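Long-range contact in uncharacterized protein (Xanthomonas campestris pv. campestris, PDB 3HIU), which is of unknown function but belongs to the DUF892 family of the ferritin-like clan and forms a helical bundle that binds a sodium ion in the crystal: residues B[4-16]-B[56-68]. Sequence-based numbering, arbitrary orientation.
Sequences RERLVKWLQDAYA and VQRCLELLNGSIP. With EDO (1,2-ethanediol), chain R.
Tyr15 swings its ring across to residues 56-68 because CG stands opposite the backbone N (chi1 -180°). Gln12 takes the other course: its CG is anti to the carbonyl carbon, and the chain then runs extended to Ser66. Over one face of the Tyr15 ring lies Ile67 CG2, in a CH-pi contact 3.8 Å from the ring centroid. Gln57 runs alongside the ring and points the same way, while Val56 CG1 sits at the ring edge. Gln12 NE2 donates a nearly straight hydrogen bond (169°) to Ser66 O at 2.8 Å. The acceptor lies in the Gln12 amide plane, but the donor sits above the Ser66 carbonyl plane. Pro68, poorly ordered, packs its CG against Gln12 CB.

Helices 2-28 and 36-62 run antiparallel, consistent with the four-helix bundle of a ferritin-like protein. The axes of segments 4-16 and 56-62 approach to 9.6 Å. Their N-to-C directions differ by 149°. Leu60 is a knob in a hole formed by Val8, Leu11, Gln12 and Tyr15. Its CD2 lies 3.4 Å from Gln12 CG, and the two side chains cross at about a right angle. Leu11 CD1 packs tightly on Cys59 CB at 3.5 Å. On the bundle side, Leu114 of helix 94-120 touches Leu11, and Ile129 of helix 124-159 touches Cys59.

Beyond the helix, the chain turns back along residues 4-16. Val8 CG1 meets Gly65 CA at 3.4 Å, with little room between the backbones. Leu63 reaches Leu7 through their CD1 atoms, 3.5 Å apart. The bent Arg4 chain lays NE 3.2 Å from Leu63 CD2. Arg4 NH2 also has a long, weak ion pair with Glu123.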
# COMPACT_ATOMS: atom_id res chain seq x y z
N ARG B 4 -1.49 -6.19 26.82
CA ARG B 4 -1.10 -7.45 26.21
C ARG B 4 -2.06 -7.85 25.12
O ARG B 4 -1.65 -8.30 24.05
CB ARG B 4 -1.03 -8.59 27.22
CG ARG B 4 -1.01 -9.96 26.56
CD ARG B 4 -0.65 -11.07 27.53
NE ARG B 4 0.70 -10.94 28.07
CZ ARG B 4 1.29 -11.86 28.82
NH1 ARG B 4 0.65 -12.99 29.10
NH2 ARG B 4 2.52 -11.66 29.28
N GLU B 5 -3.35 -7.70 25.40
CA GLU B 5 -4.36 -8.20 24.47
C GLU B 5 -4.63 -7.27 23.28
O GLU B 5 -5.31 -7.67 22.34
CB GLU B 5 -5.64 -8.59 25.22
CG GLU B 5 -5.88 -10.11 25.38
CD GLU B 5 -4.65 -10.89 25.85
OE1 GLU B 5 -4.76 -11.67 26.81
OE2 GLU B 5 -3.56 -10.73 25.24
N ARG B 6 -4.10 -6.06 23.31
CA ARG B 6 -4.09 -5.24 22.10
C ARG B 6 -2.88 -5.61 21.23
O ARG B 6 -2.98 -5.70 20.01
CB ARG B 6 -4.04 -3.75 22.43
CG ARG B 6 -3.64 -2.88 21.24
CD ARG B 6 -4.65 -3.02 20.12
NE ARG B 6 -5.97 -2.60 20.57
CZ ARG B 6 -7.11 -2.92 19.97
NH1 ARG B 6 -8.26 -2.48 20.46
NH2 ARG B 6 -7.10 -3.69 18.89
N LEU B 7 -1.74 -5.82 21.88
CA LEU B 7 -0.53 -6.31 21.24
C LEU B 7 -0.83 -7.64 20.55
O LEU B 7 -0.53 -7.83 19.38
CB LEU B 7 0.56 -6.50 22.30
CG LEU B 7 2.05 -6.35 21.97
CD1 LEU B 7 2.88 -7.17 22.93
CD2 LEU B 7 2.34 -6.75 20.55
N VAL B 8 -1.44 -8.55 21.31
CA VAL B 8 -1.88 -9.85 20.79
C VAL B 8 -2.86 -9.70 19.63
O VAL B 8 -2.77 -10.41 18.62
CB VAL B 8 -2.54 -10.69 21.91
CG1 VAL B 8 -3.23 -11.90 21.33
CG2 VAL B 8 -1.51 -11.09 22.96
N LYS B 9 -3.79 -8.76 19.77
CA LYS B 9 -4.74 -8.42 18.71
C LYS B 9 -4.07 -8.04 17.38
O LYS B 9 -4.43 -8.56 16.32
CB LYS B 9 -5.66 -7.29 19.19
CG LYS B 9 -7.00 -7.23 18.50
CD LYS B 9 -6.93 -6.38 17.25
CE LYS B 9 -8.19 -6.53 16.41
NZ LYS B 9 -7.95 -5.99 15.04
N TRP B 10 -3.09 -7.12 17.43
CA TRP B 10 -2.35 -6.68 16.24
C TRP B 10 -1.33 -7.70 15.79
O TRP B 10 -1.05 -7.82 14.59
CB TRP B 10 -1.70 -5.31 16.47
CG TRP B 10 -2.72 -4.25 16.60
CD1 TRP B 10 -4.02 -4.35 16.26
CD2 TRP B 10 -2.54 -2.91 17.09
NE1 TRP B 10 -4.67 -3.17 16.51
CE2 TRP B 10 -3.78 -2.26 17.02
CE3 TRP B 10 -1.44 -2.20 17.58
CZ2 TRP B 10 -3.97 -0.94 17.42
CZ3 TRP B 10 -1.63 -0.88 17.98
CH2 TRP B 10 -2.88 -0.27 17.89
N LEU B 11 -0.78 -8.46 16.72
CA LEU B 11 0.08 -9.58 16.35
C LEU B 11 -0.67 -10.61 15.48
O LEU B 11 -0.13 -11.13 14.50
CB LEU B 11 0.67 -10.25 17.59
CG LEU B 11 1.95 -9.64 18.17
CD1 LEU B 11 2.44 -10.49 19.34
CD2 LEU B 11 3.03 -9.49 17.10
N GLN B 12 -1.92 -10.91 15.84
CA GLN B 12 -2.75 -11.83 15.07
C GLN B 12 -3.09 -11.33 13.66
O GLN B 12 -3.09 -12.11 12.72
CB GLN B 12 -4.03 -12.18 15.84
CG GLN B 12 -3.79 -13.11 17.03
CD GLN B 12 -5.02 -13.27 17.88
OE1 GLN B 12 -5.81 -12.34 18.04
NE2 GLN B 12 -5.19 -14.46 18.45
N ASP B 13 -3.39 -10.04 13.53
CA ASP B 13 -3.65 -9.43 12.23
C ASP B 13 -2.45 -9.68 11.32
O ASP B 13 -2.59 -10.19 10.21
CB ASP B 13 -3.88 -7.91 12.36
CG ASP B 13 -5.23 -7.56 12.98
OD1 ASP B 13 -6.14 -8.41 12.97
OD2 ASP B 13 -5.38 -6.44 13.49
N ALA B 14 -1.27 -9.32 11.81
CA ALA B 14 -0.02 -9.44 11.06
C ALA B 14 0.28 -10.88 10.67
O ALA B 14 0.69 -11.15 9.54
CB ALA B 14 1.15 -8.86 11.85
N TYR B 15 0.09 -11.81 11.61
CA TYR B 15 0.36 -13.21 11.32
C TYR B 15 -0.42 -13.61 10.08
O TYR B 15 0.09 -14.34 9.22
CB TYR B 15 -0.06 -14.09 12.50
CG TYR B 15 0.20 -15.56 12.26
CD1 TYR B 15 1.41 -16.13 12.60
CD2 TYR B 15 -0.77 -16.37 11.68
CE1 TYR B 15 1.66 -17.47 12.37
CE2 TYR B 15 -0.53 -17.71 11.45
CZ TYR B 15 0.69 -18.26 11.80
OH TYR B 15 0.94 -19.59 11.58
N ALA B 16 -1.65 -13.12 9.98
CA ALA B 16 -2.54 -13.46 8.89
C ALA B 16 -2.17 -12.65 7.66
O ALA B 16 -2.31 -13.11 6.54
CB ALA B 16 -3.97 -13.18 9.30
N VAL B 56 6.31 -13.95 14.35
CA VAL B 56 5.10 -13.41 14.93
C VAL B 56 4.48 -14.47 15.84
O VAL B 56 4.02 -14.17 16.94
CB VAL B 56 4.10 -12.99 13.83
CG1 VAL B 56 2.82 -12.52 14.45
CG2 VAL B 56 4.69 -11.90 12.98
N GLN B 57 4.49 -15.72 15.39
CA GLN B 57 3.80 -16.79 16.13
C GLN B 57 4.49 -17.08 17.45
O GLN B 57 3.83 -17.38 18.44
CB GLN B 57 3.70 -18.08 15.33
CG GLN B 57 3.60 -19.30 16.22
CD GLN B 57 3.00 -20.49 15.51
OE1 GLN B 57 2.72 -20.45 14.32
NE2 GLN B 57 2.79 -21.57 16.26
N ARG B 58 5.81 -17.01 17.45
CA ARG B 58 6.56 -17.09 18.69
C ARG B 58 6.10 -16.00 19.65
O ARG B 58 6.07 -16.20 20.88
CB ARG B 58 8.05 -16.98 18.42
CG ARG B 58 8.60 -18.15 17.63
CD ARG B 58 10.06 -18.42 17.99
NE ARG B 58 10.81 -17.17 18.17
CZ ARG B 58 11.59 -16.62 17.25
NH1 ARG B 58 12.22 -15.48 17.52
NH2 ARG B 58 11.75 -17.20 16.07
N CYS B 59 5.72 -14.85 19.10
CA CYS B 59 5.23 -13.73 19.89
C CYS B 59 3.79 -13.96 20.37
O CYS B 59 3.40 -13.47 21.43
CB CYS B 59 5.32 -12.43 19.10
SG CYS B 59 6.99 -11.78 18.88
N LEU B 60 3.02 -14.71 19.60
CA LEU B 60 1.66 -15.04 20.00
C LEU B 60 1.66 -16.18 21.03
O LEU B 60 0.82 -16.22 21.93
CB LEU B 60 0.79 -15.40 18.78
CG LEU B 60 0.14 -14.24 18.01
CD1 LEU B 60 -0.38 -14.70 16.65
CD2 LEU B 60 -0.97 -13.59 18.84
N GLU B 61 2.61 -17.10 20.88
CA GLU B 61 2.76 -18.18 21.85
C GLU B 61 3.27 -17.65 23.19
O GLU B 61 2.82 -18.09 24.25
CB GLU B 61 3.68 -19.27 21.28
CG GLU B 61 3.02 -20.04 20.14
CD GLU B 61 3.98 -20.90 19.34
OE1 GLU B 61 5.18 -20.56 19.27
OE2 GLU B 61 3.53 -21.90 18.76
N LEU B 62 4.18 -16.69 23.14
CA LEU B 62 4.68 -16.04 24.35
C LEU B 62 3.59 -15.36 25.21
O LEU B 62 3.57 -15.52 26.43
CB LEU B 62 5.76 -15.02 24.01
CG LEU B 62 6.05 -13.98 25.11
CD1 LEU B 62 6.70 -14.65 26.33
CD2 LEU B 62 6.89 -12.80 24.61
N LEU B 63 2.70 -14.60 24.58
CA LEU B 63 1.73 -13.78 25.31
C LEU B 63 0.39 -14.48 25.49
O LEU B 63 -0.60 -13.87 25.90
CB LEU B 63 1.53 -12.43 24.60
CG LEU B 63 2.74 -11.51 24.47
CD1 LEU B 63 2.64 -10.62 23.24
CD2 LEU B 63 2.90 -10.67 25.72
N ASN B 64 0.35 -15.77 25.15
CA ASN B 64 -0.86 -16.58 25.33
C ASN B 64 -1.95 -16.31 24.28
O ASN B 64 -3.00 -16.96 24.29
CB ASN B 64 -1.43 -16.42 26.75
CG ASN B 64 -0.45 -16.83 27.84
OD1 ASN B 64 0.32 -17.79 27.69
ND2 ASN B 64 -0.48 -16.11 28.95
N GLY B 65 -1.70 -15.37 23.38
CA GLY B 65 -2.62 -15.12 22.29
C GLY B 65 -2.57 -16.26 21.28
O GLY B 65 -1.50 -16.78 20.96
N SER B 66 -3.73 -16.65 20.77
CA SER B 66 -3.79 -17.78 19.85
C SER B 66 -3.32 -17.42 18.44
O SER B 66 -3.10 -16.24 18.12
CB SER B 66 -5.20 -18.39 19.82
OG SER B 66 -6.21 -17.41 19.60
N ILE B 67 -3.15 -18.44 17.62
CA ILE B 67 -2.58 -18.29 16.29
C ILE B 67 -3.65 -18.46 15.22
O ILE B 67 -4.14 -19.57 15.00
CB ILE B 67 -1.46 -19.31 16.07
CG1 ILE B 67 -0.24 -18.96 16.93
CG2 ILE B 67 -1.06 -19.34 14.60
CD1 ILE B 67 -0.50 -18.92 18.42
N PRO B 68 -4.01 -17.36 14.55
CA PRO B 68 -5.09 -17.22 13.56
C PRO B 68 -5.36 -18.43 12.63
O PRO B 68 -4.44 -19.17 12.26
CB PRO B 68 -4.64 -15.99 12.75
CG PRO B 68 -3.92 -15.14 13.76
CD PRO B 68 -3.27 -16.09 14.74
C1 EDO R . -8.55 -5.17 22.46
O1 EDO R . -8.18 -6.35 21.74
C2 EDO R . -10.02 -4.84 22.20
O2 EDO R . -10.35 -3.58 22.80